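Local structure of 3',5'-nucleoside bisphosphate phosphatase (Chromobacterium violaceum, 2YB1) at residues D14-P19 and F137-V142; V63-S68 and A90-I95; A108-A113 and R155-P160; G121-C126 and E130-T135. The protein hydrolyses nucleoside 3',5'-bisphosphates to nucleoside 5'-phosphates and orthophosphate, using three manganese ions bound in the active site of a PHP-family domain. All blocks are in the same frame, centred on the assembly; numbering follows the deposited sequence.

Contact 1 (D14-P19 and F137-V142); sequences DGALTP and FARHLV. With MN (manganese (II) ion), chain B; AMP (adenosine monophosphate), chain E.
Arg139, on helix 134-143, reaches across to the backbone of Asp14 and so ties a helix of the AMP-binding side to a metal-binding loop of the PHP domain, the loop that runs between strand 4-5 and helix 19-27. The case illustrates how a buried arginine can hold the backbone of a metal ligand rather than the metal. With CG beside the backbone N (chi1 -71°) and the chain stretched out from CG to NE, the guanidinium arrives end-on. Both terminal nitrogens converge on a single acceptor: NH1 and NH2 of Arg139 each lie 2.9 Å from Asp14 O. That oxygen sits close to the guanidinium plane. NH2 approaches almost in line with the carbonyl bond, whereas NH1 stands above the carbonyl plane, and both bonds are bent, with N-H...O angles near 140°. Ala16 CB lies over one face of the guanidinium, 4.5 Å from Arg139 NH2. Behind the grip, NE of Arg139 makes a salt bridge with Glu254, which should help to balance the buried positive charge. The carbonyl of Asp14 is thus held by Arg139 while its carboxylate binds a manganese ion, shared with His39 and His250. Thr135 OG1 is hydrogen-bonded to the same carboxylate oxygen that meets the metal. Asp14 OD2 lies 2.2 Å from that manganese ion, to which O2' and O3' of AMP are also bound.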
loop_
_atom_site.group_PDB
_atom_site.type_symbol
_atom_site.label_atom_id
_atom_site.label_comp_id
_atom_site.label_asym_id
_atom_site.label_seq_id
_atom_site.Cartn_x
_atom_site.Cartn_y
_atom_site.Cartn_z
ATOM N N ASP A 14 4.629 1.547 7.435
ATOM C CA ASP A 14 4.817 3.003 7.485
ATOM C C ASP A 14 3.680 3.885 8.019
ATOM O O ASP A 14 3.739 5.110 7.895
ATOM C CB ASP A 14 5.477 3.562 6.216
ATOM C CG ASP A 14 4.558 3.538 5.034
ATOM O OD1 ASP A 14 3.482 2.923 5.139
ATOM O OD2 ASP A 14 4.921 4.139 4.008
ATOM N N GLY A 15 2.613 3.273 8.525
ATOM C CA GLY A 15 1.535 4.047 9.121
ATOM C C GLY A 15 1.915 4.528 10.518
ATOM O O GLY A 15 2.760 3.917 11.182
ATOM N N ALA A 16 1.287 5.610 10.969
ATOM C CA ALA A 16 1.539 6.147 12.307
ATOM C C ALA A 16 0.723 5.474 13.419
ATOM O O ALA A 16 1.063 5.587 14.598
ATOM C CB ALA A 16 1.315 7.654 12.323
ATOM N N LEU A 17 -0.344 4.770 13.046
ATOM C CA LEU A 17 -1.243 4.149 14.025
ATOM C C LEU A 17 -1.055 2.639 14.076
ATOM O O LEU A 17 -0.788 2.007 13.058
ATOM C CB LEU A 17 -2.706 4.442 13.660
ATOM C CG LEU A 17 -3.357 5.763 14.091
ATOM C CD1 LEU A 17 -2.434 6.929 13.890
ATOM C CD2 LEU A 17 -4.665 5.976 13.347
ATOM N N THR A 18 -1.212 2.052 15.255
ATOM C CA THR A 18 -1.181 0.599 15.356
ATOM C C THR A 18 -2.375 0.002 14.598
ATOM O O THR A 18 -3.341 0.701 14.277
ATOM C CB THR A 18 -1.234 0.124 16.824
ATOM O OG1 THR A 18 -2.506 0.470 17.387
ATOM C CG2 THR A 18 -0.106 0.772 17.646
ATOM N N PRO A 19 -2.314 -1.301 14.305
ATOM C CA PRO A 19 -3.460 -1.938 13.650
ATOM C C PRO A 19 -4.761 -1.684 14.428
ATOM O O PRO A 19 -5.786 -1.393 13.820
ATOM C CB PRO A 19 -3.071 -3.426 13.654
ATOM C CG PRO A 19 -1.530 -3.394 13.613
ATOM C CD PRO A 19 -1.189 -2.239 14.520
ATOM N N PHE A 137 11.966 8.423 7.026
ATOM C CA PHE A 137 12.967 9.460 6.769
ATOM C C PHE A 137 12.288 10.810 6.596
ATOM O O PHE A 137 12.761 11.824 7.101
ATOM C CB PHE A 137 13.803 9.140 5.516
ATOM C CG PHE A 137 14.971 8.218 5.782
ATOM C CD1 PHE A 137 14.777 6.846 5.922
ATOM C CD2 PHE A 137 16.253 8.729 5.917
ATOM C CE1 PHE A 137 15.854 6.000 6.184
ATOM C CE2 PHE A 137 17.329 7.889 6.183
ATOM C CZ PHE A 137 17.124 6.518 6.311
ATOM N N ALA A 138 11.164 10.817 5.887
ATOM C CA ALA A 138 10.434 12.060 5.657
ATOM C C ALA A 138 9.870 12.632 6.962
ATOM O O ALA A 138 9.954 13.837 7.206
ATOM C CB ALA A 138 9.322 11.847 4.629
ATOM N N ARG A 139 9.297 11.772 7.801
ATOM C CA ARG A 139 8.768 12.229 9.085
ATOM C C ARG A 139 9.874 12.834 9.922
ATOM O O ARG A 139 9.656 13.848 10.594
ATOM C CB ARG A 139 8.074 11.107 9.867
ATOM C CG ARG A 139 6.769 10.705 9.250
ATOM C CD ARG A 139 5.936 9.755 10.108
ATOM N NE ARG A 139 4.763 9.377 9.323
ATOM C CZ ARG A 139 4.381 8.133 9.064
ATOM N NH1 ARG A 139 5.044 7.098 9.581
ATOM N NH2 ARG A 139 3.311 7.935 8.300
ATOM N N HIS A 140 11.053 12.211 9.881
ATOM C CA HIS A 140 12.206 12.748 10.601
ATOM C C HIS A 140 12.584 14.120 10.063
ATOM O O HIS A 140 12.777 15.055 10.837
ATOM C CB HIS A 140 13.428 11.835 10.528
ATOM C CG HIS A 140 14.676 12.485 11.051
ATOM N ND1 HIS A 140 14.798 12.912 12.357
ATOM C CD2 HIS A 140 15.835 12.822 10.435
ATOM C CE1 HIS A 140 15.986 13.464 12.529
ATOM N NE2 HIS A 140 16.637 13.420 11.378
ATOM N N LEU A 141 12.697 14.236 8.741
ATOM C CA LEU A 141 13.113 15.501 8.128
ATOM C C LEU A 141 12.144 16.636 8.456
ATOM O O LEU A 141 12.556 17.783 8.638
ATOM C CB LEU A 141 13.301 15.344 6.615
ATOM C CG LEU A 141 14.524 14.496 6.242
ATOM C CD1 LEU A 141 14.419 13.966 4.815
ATOM C CD2 LEU A 141 15.825 15.288 6.453
ATOM N N VAL A 142 10.856 16.317 8.542
ATOM C CA VAL A 142 9.864 17.327 8.905
ATOM C C VAL A 142 9.901 17.635 10.404
ATOM O O VAL A 142 9.970 18.795 10.807
ATOM C CB VAL A 142 8.442 16.895 8.515
ATOM C CG1 VAL A 142 7.424 17.910 9.039
ATOM C CG2 VAL A 142 8.334 16.730 6.995
HETATM MN MN MN B . 3.462 3.950 2.414
HETATM P P AMP E . 10.105 2.869 0.410
HETATM O O1P AMP E . 10.688 3.319 -0.913
HETATM O O2P AMP E . 9.240 1.655 0.147
HETATM O O3P AMP E . 11.201 2.753 1.441
HETATM O "O5'" AMP E . 9.174 4.111 0.768
HETATM C "C5'" AMP E . 8.059 4.436 -0.045
HETATM C "C4'" AMP E . 6.984 5.137 0.742
HETATM O "O4'" AMP E . 7.322 6.536 0.879
HETATM C "C3'" AMP E . 5.603 5.151 0.099
HETATM O "O3'" AMP E . 4.876 3.956 0.346
HETATM C "C2'" AMP E . 4.949 6.395 0.695
HETATM O "O2'" AMP E . 4.398 6.104 1.974
HETATM C "C1'" AMP E . 6.147 7.326 0.885
HETATM N N9 AMP E . 6.246 8.317 -0.202
HETATM C C8 AMP E . 6.853 8.142 -1.395
HETATM N N7 AMP E . 6.733 9.266 -2.157
HETATM C C5 AMP E . 6.029 10.171 -1.448
HETATM C C6 AMP E . 5.548 11.558 -1.650
HETATM N N6 AMP E . 5.794 12.219 -2.805
HETATM N N1 AMP E . 4.853 12.137 -0.640
HETATM C C2 AMP E . 4.592 11.495 0.517
HETATM N N3 AMP E . 4.997 10.235 0.767
HETATM C C4 AMP E . 5.708 9.540 -0.159
#

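Contact 2 (V63-S68 and A90-I95); sequences VEVSVS and AGLKSI. With MN (manganese (II) ion), chain C; MN (manganese (II) ion), chain D.
Strand 59-69, an interior strand of the mixed sheet of the PHP domain, meets helix 86-96 through Val63 and Val65, while Glu64 between them is a metal ligand directed away from the helix. The helix segment 90-95 crosses the strand segment 63-68 at 57°, their axes 9.4 Å apart at closest approach, and the join between them is apolar. Leu92 supplies two methyl branches for two valines. Its CD1 meets Val63 CG2 tip to tip at 4.0 Å, while Leu92 CD2 lies 4.0 Å from Val65 CG2, the two side chains crossing at about a right angle. Ser66, two residues on from Glu64, meets Ile95 CG2 through its CB at 4.2 Å, while its OG is hydrogen-bonded to Asp40. The packing is consistent with the TIM-barrel-like architecture of PHP domains, where helices pack outside the sheet and the active site lies at the C-terminal ends of the strands. The CG of Glu64 is anti to the backbone N (chi1 -177°) and the chain stays extended, which carries the carboxylate to two manganese ions. Glu64 OE1 binds one at 2.3 Å, together with His7, His9 and Asp248; Glu64 OE2 binds the other at 2.1 Å, together with His75 and His191.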
loop_
_atom_site.group_PDB
_atom_site.type_symbol
_atom_site.label_atom_id
_atom_site.label_comp_id
_atom_site.label_asym_id
_atom_site.label_seq_id
_atom_site.Cartn_x
_atom_site.Cartn_y
_atom_site.Cartn_z
ATOM N N VAL A 63 -2.320 -6.711 1.757
ATOM C CA VAL A 63 -0.903 -6.391 1.774
ATOM C C VAL A 63 -0.610 -5.461 0.590
ATOM O O VAL A 63 -1.360 -5.441 -0.383
ATOM C CB VAL A 63 -0.057 -7.672 1.638
ATOM C CG1 VAL A 63 -0.229 -8.266 0.249
ATOM C CG2 VAL A 63 1.435 -7.396 1.940
ATOM N N GLU A 64 0.465 -4.687 0.677
ATOM C CA GLU A 64 0.917 -3.896 -0.464
ATOM C C GLU A 64 2.351 -4.281 -0.843
ATOM O O GLU A 64 3.298 -4.023 -0.088
ATOM C CB GLU A 64 0.826 -2.391 -0.175
ATOM C CG GLU A 64 1.217 -1.569 -1.396
ATOM C CD GLU A 64 0.998 -0.095 -1.221
ATOM O OE1 GLU A 64 0.955 0.376 -0.073
ATOM O OE2 GLU A 64 0.844 0.590 -2.253
ATOM N N VAL A 65 2.511 -4.872 -2.025
ATOM C CA VAL A 65 3.798 -5.448 -2.437
ATOM C C VAL A 65 4.594 -4.532 -3.356
ATOM O O VAL A 65 4.075 -4.069 -4.371
ATOM C CB VAL A 65 3.595 -6.780 -3.186
ATOM C CG1 VAL A 65 4.977 -7.448 -3.477
ATOM C CG2 VAL A 65 2.662 -7.702 -2.390
ATOM N N SER A 66 5.849 -4.283 -2.984
ATOM C CA SER A 66 6.764 -3.443 -3.759
ATOM C C SER A 66 7.298 -4.219 -4.956
ATOM O O SER A 66 7.786 -5.343 -4.809
ATOM C CB SER A 66 7.951 -3.001 -2.893
ATOM O OG SER A 66 7.526 -2.374 -1.685
ATOM N N VAL A 67 7.212 -3.596 -6.130
ATOM C CA VAL A 67 7.572 -4.224 -7.397
ATOM C C VAL A 67 8.466 -3.285 -8.217
ATOM O O VAL A 67 8.224 -2.078 -8.277
ATOM C CB VAL A 67 6.289 -4.588 -8.218
ATOM C CG1 VAL A 67 6.622 -4.915 -9.693
ATOM C CG2 VAL A 67 5.554 -5.754 -7.571
ATOM N N SER A 68 9.517 -3.834 -8.826
ATOM C CA SER A 68 10.262 -3.073 -9.830
ATOM C C SER A 68 9.862 -3.621 -11.188
ATOM O O SER A 68 10.026 -4.817 -11.465
ATOM C CB SER A 68 11.777 -3.180 -9.627
ATOM O OG SER A 68 12.167 -2.691 -8.354
ATOM N N ALA A 90 7.321 -16.255 2.262
ATOM C CA ALA A 90 8.731 -16.281 1.861
ATOM C C ALA A 90 9.042 -15.148 0.886
ATOM O O ALA A 90 10.089 -14.489 0.976
ATOM C CB ALA A 90 9.078 -17.630 1.231
ATOM N N GLY A 91 8.127 -14.912 -0.048
ATOM C CA GLY A 91 8.318 -13.842 -1.013
ATOM C C GLY A 91 8.359 -12.481 -0.347
ATOM O O GLY A 91 9.226 -11.659 -0.636
ATOM N N LEU A 92 7.417 -12.221 0.552
ATOM C CA LEU A 92 7.432 -10.944 1.265
ATOM C C LEU A 92 8.720 -10.776 2.062
ATOM O O LEU A 92 9.304 -9.686 2.095
ATOM C CB LEU A 92 6.220 -10.808 2.190
ATOM C CG LEU A 92 4.852 -10.781 1.509
ATOM C CD1 LEU A 92 3.795 -10.534 2.578
ATOM C CD2 LEU A 92 4.793 -9.702 0.411
ATOM N N LYS A 93 9.160 -11.848 2.717
ATOM C CA LYS A 93 10.402 -11.784 3.475
ATOM C C LYS A 93 11.587 -11.424 2.567
ATOM O O LYS A 93 12.463 -10.645 2.953
ATOM C CB LYS A 93 10.662 -13.110 4.198
ATOM C CG LYS A 93 11.800 -13.039 5.196
ATOM C CD LYS A 93 11.902 -14.324 5.995
ATOM C CE LYS A 93 12.981 -14.192 7.071
ATOM N NZ LYS A 93 13.103 -15.420 7.911
ATOM N N SER A 94 11.613 -11.992 1.363
ATOM C CA SER A 94 12.715 -11.729 0.435
ATOM C C SER A 94 12.742 -10.264 -0.013
ATOM O O SER A 94 13.816 -9.713 -0.278
ATOM C CB SER A 94 12.675 -12.676 -0.772
ATOM O OG SER A 94 11.708 -12.274 -1.738
ATOM N N ILE A 95 11.568 -9.635 -0.080
ATOM C CA ILE A 95 11.463 -8.200 -0.386
ATOM C C ILE A 95 11.916 -7.313 0.785
ATOM O O ILE A 95 12.454 -6.228 0.575
ATOM C CB ILE A 95 10.011 -7.775 -0.766
ATOM C CG1 ILE A 95 9.433 -8.664 -1.868
ATOM C CG2 ILE A 95 9.973 -6.305 -1.169
ATOM C CD1 ILE A 95 10.356 -8.851 -3.046
HETATM MN MN MN C . -0.066 2.326 0.453
HETATM MN MN MN D . 1.772 2.443 -2.675
#

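Contact 3 (A108-A113 and R155-P160); sequences ASLEAA and RKYLTP
Leu110 and Tyr157 both set CG beside the backbone N (chi1 -73° and -57°), and from these positions the leucine fork and the phenol ring converge. Leu110 spreads its two methyls over two partners. Its CD2 approaches the root of the ring obliquely, 3.7 Å from Tyr157 CD1, whereas Leu110 CD1 lies 4.2 Å from Leu158 CD2, those two leucines crossing at about a right angle. The ring has a second neighbour: Lys156 CB stands 3.5 Å above the plane on one face of Tyr157, displaced toward the rim. Tyr157 is the first residue to abandon helical backbone angles, and Leu158 follows with a positive phi of 63°, a turn that brings two consecutive side chains against the same leucine. Phe137 packs on both Leu110 and Leu158, where the end of helix 99-112 and the chain leaving helix 150-156 meet helix 134-143 in the PHP domain. Leu158, packed here, offers its carbonyl to NH1 of Arg134 in the substrate site. At the outer end, a water in the ring plane donates to Ala113 O at 2.9 Å and meets Tyr157 OH weakly at 3.4 Å. Cohesion is therefore chiefly apolar, and the water-mediated link probably adds little directional restraint.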
loop_
_atom_site.group_PDB
_atom_site.type_symbol
_atom_site.label_atom_id
_atom_site.label_comp_id
_atom_site.label_asym_id
_atom_site.label_seq_id
_atom_site.Cartn_x
_atom_site.Cartn_y
_atom_site.Cartn_z
ATOM N N ALA A 108 23.485 7.747 5.039
ATOM C CA ALA A 108 24.839 8.161 4.676
ATOM C C ALA A 108 24.845 9.081 3.452
ATOM O O ALA A 108 25.629 10.026 3.375
ATOM C CB ALA A 108 25.721 6.939 4.447
ATOM N N SER A 109 23.956 8.811 2.503
ATOM C CA SER A 109 23.757 9.722 1.374
ATOM C C SER A 109 23.318 11.111 1.846
ATOM O O SER A 109 23.882 12.129 1.443
ATOM C CB SER A 109 22.722 9.137 0.406
ATOM O OG SER A 109 22.506 9.995 -0.698
ATOM N N LEU A 110 22.312 11.164 2.709
ATOM C CA LEU A 110 21.873 12.452 3.252
ATOM C C LEU A 110 22.999 13.158 4.023
ATOM O O LEU A 110 23.145 14.380 3.943
ATOM C CB LEU A 110 20.616 12.276 4.119
ATOM C CG LEU A 110 19.347 12.006 3.289
ATOM C CD1 LEU A 110 18.264 11.272 4.086
ATOM C CD2 LEU A 110 18.817 13.315 2.721
ATOM N N GLU A 111 23.798 12.392 4.760
ATOM C CA GLU A 111 24.912 12.976 5.498
ATOM C C GLU A 111 25.934 13.636 4.555
ATOM O O GLU A 111 26.412 14.736 4.825
ATOM C CB GLU A 111 25.587 11.931 6.375
ATOM C CG GLU A 111 26.764 12.467 7.154
ATOM C CD GLU A 111 27.495 11.383 7.914
ATOM O OE1 GLU A 111 27.462 10.216 7.475
ATOM O OE2 GLU A 111 28.109 11.698 8.951
ATOM N N ALA A 112 26.261 12.961 3.453
ATOM C CA ALA A 112 27.165 13.523 2.449
ATOM C C ALA A 112 26.626 14.830 1.862
ATOM O O ALA A 112 27.395 15.693 1.429
ATOM C CB ALA A 112 27.430 12.498 1.331
ATOM N N ALA A 113 25.304 14.967 1.843
ATOM C CA ALA A 113 24.651 16.146 1.284
ATOM C C ALA A 113 24.436 17.225 2.337
ATOM O O ALA A 113 23.785 18.237 2.076
ATOM C CB ALA A 113 23.327 15.772 0.653
ATOM N N ARG A 155 10.303 16.453 -2.880
ATOM C CA ARG A 155 10.745 17.362 -3.922
ATOM C C ARG A 155 12.276 17.518 -3.898
ATOM O O ARG A 155 12.910 17.537 -4.955
ATOM C CB ARG A 155 10.045 18.709 -3.744
ATOM C CG ARG A 155 10.061 19.598 -4.961
ATOM C CD ARG A 155 9.049 20.740 -4.817
ATOM N NE ARG A 155 9.248 21.483 -3.576
ATOM C CZ ARG A 155 10.129 22.467 -3.430
ATOM N NH1 ARG A 155 10.887 22.829 -4.457
ATOM N NH2 ARG A 155 10.253 23.089 -2.262
ATOM N N LYS A 156 12.859 17.667 -2.703
ATOM C CA LYS A 156 14.305 17.860 -2.577
ATOM C C LYS A 156 15.167 16.609 -2.313
ATOM O O LYS A 156 16.380 16.633 -2.555
ATOM C CB LYS A 156 14.593 18.869 -1.465
ATOM C CG LYS A 156 13.889 20.209 -1.618
ATOM C CD LYS A 156 14.054 20.752 -3.028
ATOM C CE LYS A 156 13.613 22.211 -3.130
ATOM N NZ LYS A 156 13.556 22.641 -4.555
ATOM N N TYR A 157 14.540 15.520 -1.865
ATOM C CA TYR A 157 15.268 14.366 -1.323
ATOM C C TYR A 157 14.499 13.091 -1.546
ATOM O O TYR A 157 13.318 13.124 -1.856
ATOM C CB TYR A 157 15.470 14.489 0.192
ATOM C CG TYR A 157 16.180 15.735 0.639
ATOM C CD1 TYR A 157 17.546 15.891 0.423
ATOM C CD2 TYR A 157 15.490 16.753 1.285
ATOM C CE1 TYR A 157 18.207 17.033 0.828
ATOM C CE2 TYR A 157 16.149 17.902 1.704
ATOM C CZ TYR A 157 17.510 18.031 1.467
ATOM O OH TYR A 157 18.180 19.158 1.874
ATOM N N LEU A 158 15.177 11.964 -1.371
ATOM C CA LEU A 158 14.506 10.672 -1.287
ATOM C C LEU A 158 13.776 10.323 -2.576
ATOM O O LEU A 158 12.865 9.505 -2.570
ATOM C CB LEU A 158 13.516 10.667 -0.119
ATOM C CG LEU A 158 14.141 10.984 1.247
ATOM C CD1 LEU A 158 13.058 11.043 2.345
ATOM C CD2 LEU A 158 15.194 9.942 1.579
ATOM N N THR A 159 14.199 10.937 -3.677
ATOM C CA THR A 159 13.699 10.592 -5.003
ATOM C C THR A 159 14.885 10.552 -5.969
ATOM O O THR A 159 15.921 11.172 -5.698
ATOM C CB THR A 159 12.659 11.616 -5.502
ATOM O OG1 THR A 159 13.195 12.940 -5.381
ATOM C CG2 THR A 159 11.378 11.523 -4.683
ATOM N N PRO A 160 14.734 9.847 -7.108
ATOM C CA PRO A 160 15.860 9.661 -8.033
ATOM C C PRO A 160 16.563 10.972 -8.372
ATOM O O PRO A 160 15.910 11.971 -8.669
ATOM C CB PRO A 160 15.191 9.075 -9.282
ATOM C CG PRO A 160 13.989 8.357 -8.752
ATOM C CD PRO A 160 13.508 9.176 -7.581
HETATM O O HOH W 1 21.335 19.034 0.667
#

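Contact 4 (G121-C126 and E130-T135); sequences GAMRWC and EMISRT. With AMP (adenosine monophosphate), chain E.
The guanidinium of Arg134 has AMP C8 over one face, 4.0 Å above the plane and shifted toward the rim, while the phosphorus of AMP lies at its edge, in plane. From that edge Arg134 NE donates to AMP O1P at 2.8 Å and 167°, with a weaker bond from NH2 to the same oxygen. The bend at chi3 turns NE to the phosphate oxygen. The backbone joins in: Arg134 N donates to AMP O3P at 3.1 Å, nearly straight. Just before the helix, Ser133 sits at the N-cap, its OG accepting from Thr135 N at 2.9 Å. Thr135 OG1 lies 2.8 Å from AMP O2'.

Away from the nucleotide, the segment 130-135 packs on the segment 121-126 through Ile132. Its CG1 is directed anti to the backbone N (chi1 -177°), and chi2 (71°) then turns CD1 between Ala122 CB, at 3.9 Å, and Cys126 CB, at 4.0 Å; Met123 CE lies a little farther off. Cys126, within the type I turn from Met123 to Cys126, packs its SG against the backbone of Ile132, 3.7 Å from the CA of that residue. On the polar side, the arrangement is that of a phosphate bound at the N-terminus of a helix, through a first-turn backbone N-H, within the substrate pocket.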
loop_
_atom_site.group_PDB
_atom_site.type_symbol
_atom_site.label_atom_id
_atom_site.label_comp_id
_atom_site.label_asym_id
_atom_site.label_seq_id
_atom_site.Cartn_x
_atom_site.Cartn_y
_atom_site.Cartn_z
ATOM N N GLY A 121 17.394 9.282 13.028
ATOM C CA GLY A 121 16.143 10.005 13.190
ATOM C C GLY A 121 14.956 9.236 12.641
ATOM O O GLY A 121 13.900 9.158 13.281
ATOM N N ALA A 122 15.125 8.664 11.451
ATOM C CA ALA A 122 14.074 7.849 10.840
ATOM C C ALA A 122 13.712 6.671 11.745
ATOM O O ALA A 122 12.547 6.329 11.913
ATOM C CB ALA A 122 14.532 7.341 9.456
ATOM N N MET A 123 14.732 6.051 12.320
ATOM C CA MET A 123 14.547 4.894 13.181
ATOM C C MET A 123 13.655 5.194 14.388
ATOM O O MET A 123 12.991 4.300 14.913
ATOM C CB MET A 123 15.905 4.366 13.644
ATOM C CG MET A 123 15.831 3.006 14.294
ATOM S SD MET A 123 15.165 1.763 13.167
ATOM C CE MET A 123 16.457 1.722 11.946
ATOM N N ARG A 124 13.645 6.454 14.817
ATOM C CA ARG A 124 12.844 6.886 15.958
ATOM C C ARG A 124 11.362 6.809 15.618
ATOM O O ARG A 124 10.508 6.743 16.510
ATOM C CB ARG A 124 13.213 8.321 16.357
ATOM C CG ARG A 124 14.338 8.443 17.393
ATOM C CD ARG A 124 15.621 7.755 16.950
ATOM N NE ARG A 124 16.524 7.495 18.075
ATOM C CZ ARG A 124 17.666 8.143 18.298
ATOM N NH1 ARG A 124 18.075 9.100 17.471
ATOM N NH2 ARG A 124 18.409 7.822 19.350
ATOM N N TRP A 125 11.065 6.835 14.322
ATOM C CA TRP A 125 9.685 6.811 13.837
ATOM C C TRP A 125 9.209 5.415 13.422
ATOM O O TRP A 125 8.072 5.240 12.982
ATOM C CB TRP A 125 9.536 7.792 12.661
ATOM C CG TRP A 125 9.685 9.202 13.102
ATOM C CD1 TRP A 125 10.844 9.931 13.182
ATOM C CD2 TRP A 125 8.638 10.058 13.565
ATOM N NE1 TRP A 125 10.574 11.192 13.661
ATOM C CE2 TRP A 125 9.229 11.297 13.902
ATOM C CE3 TRP A 125 7.260 9.898 13.726
ATOM C CZ2 TRP A 125 8.483 12.369 14.390
ATOM C CZ3 TRP A 125 6.519 10.967 14.217
ATOM C CH2 TRP A 125 7.132 12.185 14.541
ATOM N N CYS A 126 10.079 4.425 13.563
ATOM C CA CYS A 126 9.847 3.119 12.969
ATOM C C CYS A 126 9.917 2.032 14.039
ATOM O O CYS A 126 10.972 1.798 14.632
ATOM C CB CYS A 126 10.880 2.893 11.861
ATOM S SG CYS A 126 10.905 1.288 11.087
ATOM N N GLU A 130 13.179 -3.638 10.318
ATOM C CA GLU A 130 13.209 -4.293 9.011
ATOM C C GLU A 130 12.266 -3.636 7.996
ATOM O O GLU A 130 12.417 -3.827 6.788
ATOM C CB GLU A 130 12.847 -5.770 9.157
ATOM C CG GLU A 130 13.703 -6.518 10.174
ATOM C CD GLU A 130 14.997 -7.065 9.583
ATOM O OE1 GLU A 130 15.317 -6.730 8.416
ATOM O OE2 GLU A 130 15.690 -7.839 10.287
ATOM N N MET A 131 11.289 -2.883 8.493
ATOM C CA MET A 131 10.307 -2.201 7.634
ATOM C C MET A 131 10.672 -0.746 7.338
ATOM O O MET A 131 9.876 -0.007 6.755
ATOM C CB MET A 131 8.900 -2.279 8.225
ATOM C CG MET A 131 8.313 -3.686 8.239
ATOM S SD MET A 131 8.514 -4.544 6.670
ATOM C CE MET A 131 8.140 -3.329 5.412
ATOM N N ILE A 132 11.863 -0.342 7.765
ATOM C CA ILE A 132 12.311 1.045 7.637
ATOM C C ILE A 132 12.104 1.577 6.202
ATOM O O ILE A 132 12.482 0.934 5.221
ATOM C CB ILE A 132 13.799 1.197 8.094
ATOM C CG1 ILE A 132 14.259 2.658 8.031
ATOM C CG2 ILE A 132 14.733 0.289 7.276
ATOM C CD1 ILE A 132 13.654 3.574 9.099
ATOM N N SER A 133 11.528 2.770 6.096
ATOM C CA SER A 133 10.968 3.259 4.830
ATOM C C SER A 133 11.331 4.723 4.588
ATOM O O SER A 133 11.598 5.444 5.537
ATOM C CB SER A 133 9.446 3.106 4.912
ATOM O OG SER A 133 8.753 3.965 4.041
ATOM N N ARG A 134 11.325 5.156 3.325
ATOM C CA ARG A 134 11.464 6.578 2.997
ATOM C C ARG A 134 10.454 7.415 3.777
ATOM O O ARG A 134 10.701 8.587 4.044
ATOM C CB ARG A 134 11.267 6.835 1.495
ATOM C CG ARG A 134 12.410 6.311 0.618
ATOM C CD ARG A 134 12.263 6.746 -0.840
ATOM N NE ARG A 134 11.227 5.983 -1.537
ATOM C CZ ARG A 134 10.577 6.409 -2.613
ATOM N NH1 ARG A 134 10.849 7.607 -3.124
ATOM N NH2 ARG A 134 9.651 5.638 -3.185
ATOM N N THR A 135 9.307 6.819 4.115
ATOM C CA THR A 135 8.268 7.530 4.871
ATOM C C THR A 135 8.791 7.964 6.229
ATOM O O THR A 135 8.556 9.089 6.664
ATOM C CB THR A 135 7.011 6.660 5.070
ATOM O OG1 THR A 135 6.486 6.282 3.792
ATOM C CG2 THR A 135 5.934 7.423 5.859
HETATM P P AMP E . 10.105 2.869 0.410
HETATM O O1P AMP E . 10.688 3.319 -0.913
HETATM O O2P AMP E . 9.240 1.655 0.147
HETATM O O3P AMP E . 11.201 2.753 1.441
HETATM O "O5'" AMP E . 9.174 4.111 0.768
HETATM C "C5'" AMP E . 8.059 4.436 -0.045
HETATM C "C4'" AMP E . 6.984 5.137 0.742
HETATM O "O4'" AMP E . 7.322 6.536 0.879
HETATM C "C3'" AMP E . 5.603 5.151 0.099
HETATM O "O3'" AMP E . 4.876 3.956 0.346
HETATM C "C2'" AMP E . 4.949 6.395 0.695
HETATM O "O2'" AMP E . 4.398 6.104 1.974
HETATM C "C1'" AMP E . 6.147 7.326 0.885
HETATM N N9 AMP E . 6.246 8.317 -0.202
HETATM C C8 AMP E . 6.853 8.142 -1.395
HETATM N N7 AMP E . 6.733 9.266 -2.157
HETATM C C5 AMP E . 6.029 10.171 -1.448
HETATM C C6 AMP E . 5.548 11.558 -1.650
HETATM N N6 AMP E . 5.794 12.219 -2.805
HETATM N N1 AMP E . 4.853 12.137 -0.640
HETATM C C2 AMP E . 4.592 11.495 0.517
HETATM N N3 AMP E . 4.997 10.235 0.767
HETATM C C4 AMP E . 5.708 9.540 -0.159
#

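All four contacts are largely buried, yet their chemistry follows their place in the PHP domain. Contacts 1 and 4 share helix 134-143 and both touch AMP: one depends on a charged side chain gripping a carbonyl, the other on apolar packing behind a phosphate site, and the Asp14-Thr135 bond joins them. Contact 2, nearest the centre of the chain, is purely apolar between strand and helix, with its metal ligand Glu64 directed away from the helix. Contact 3 lies farthest out, its centre about 23 Å from the centre of the chain, mixing apolar packing with a water link; Phe137 connects it to contact 1, and Leu158 O connects it to Arg134 of contact 4.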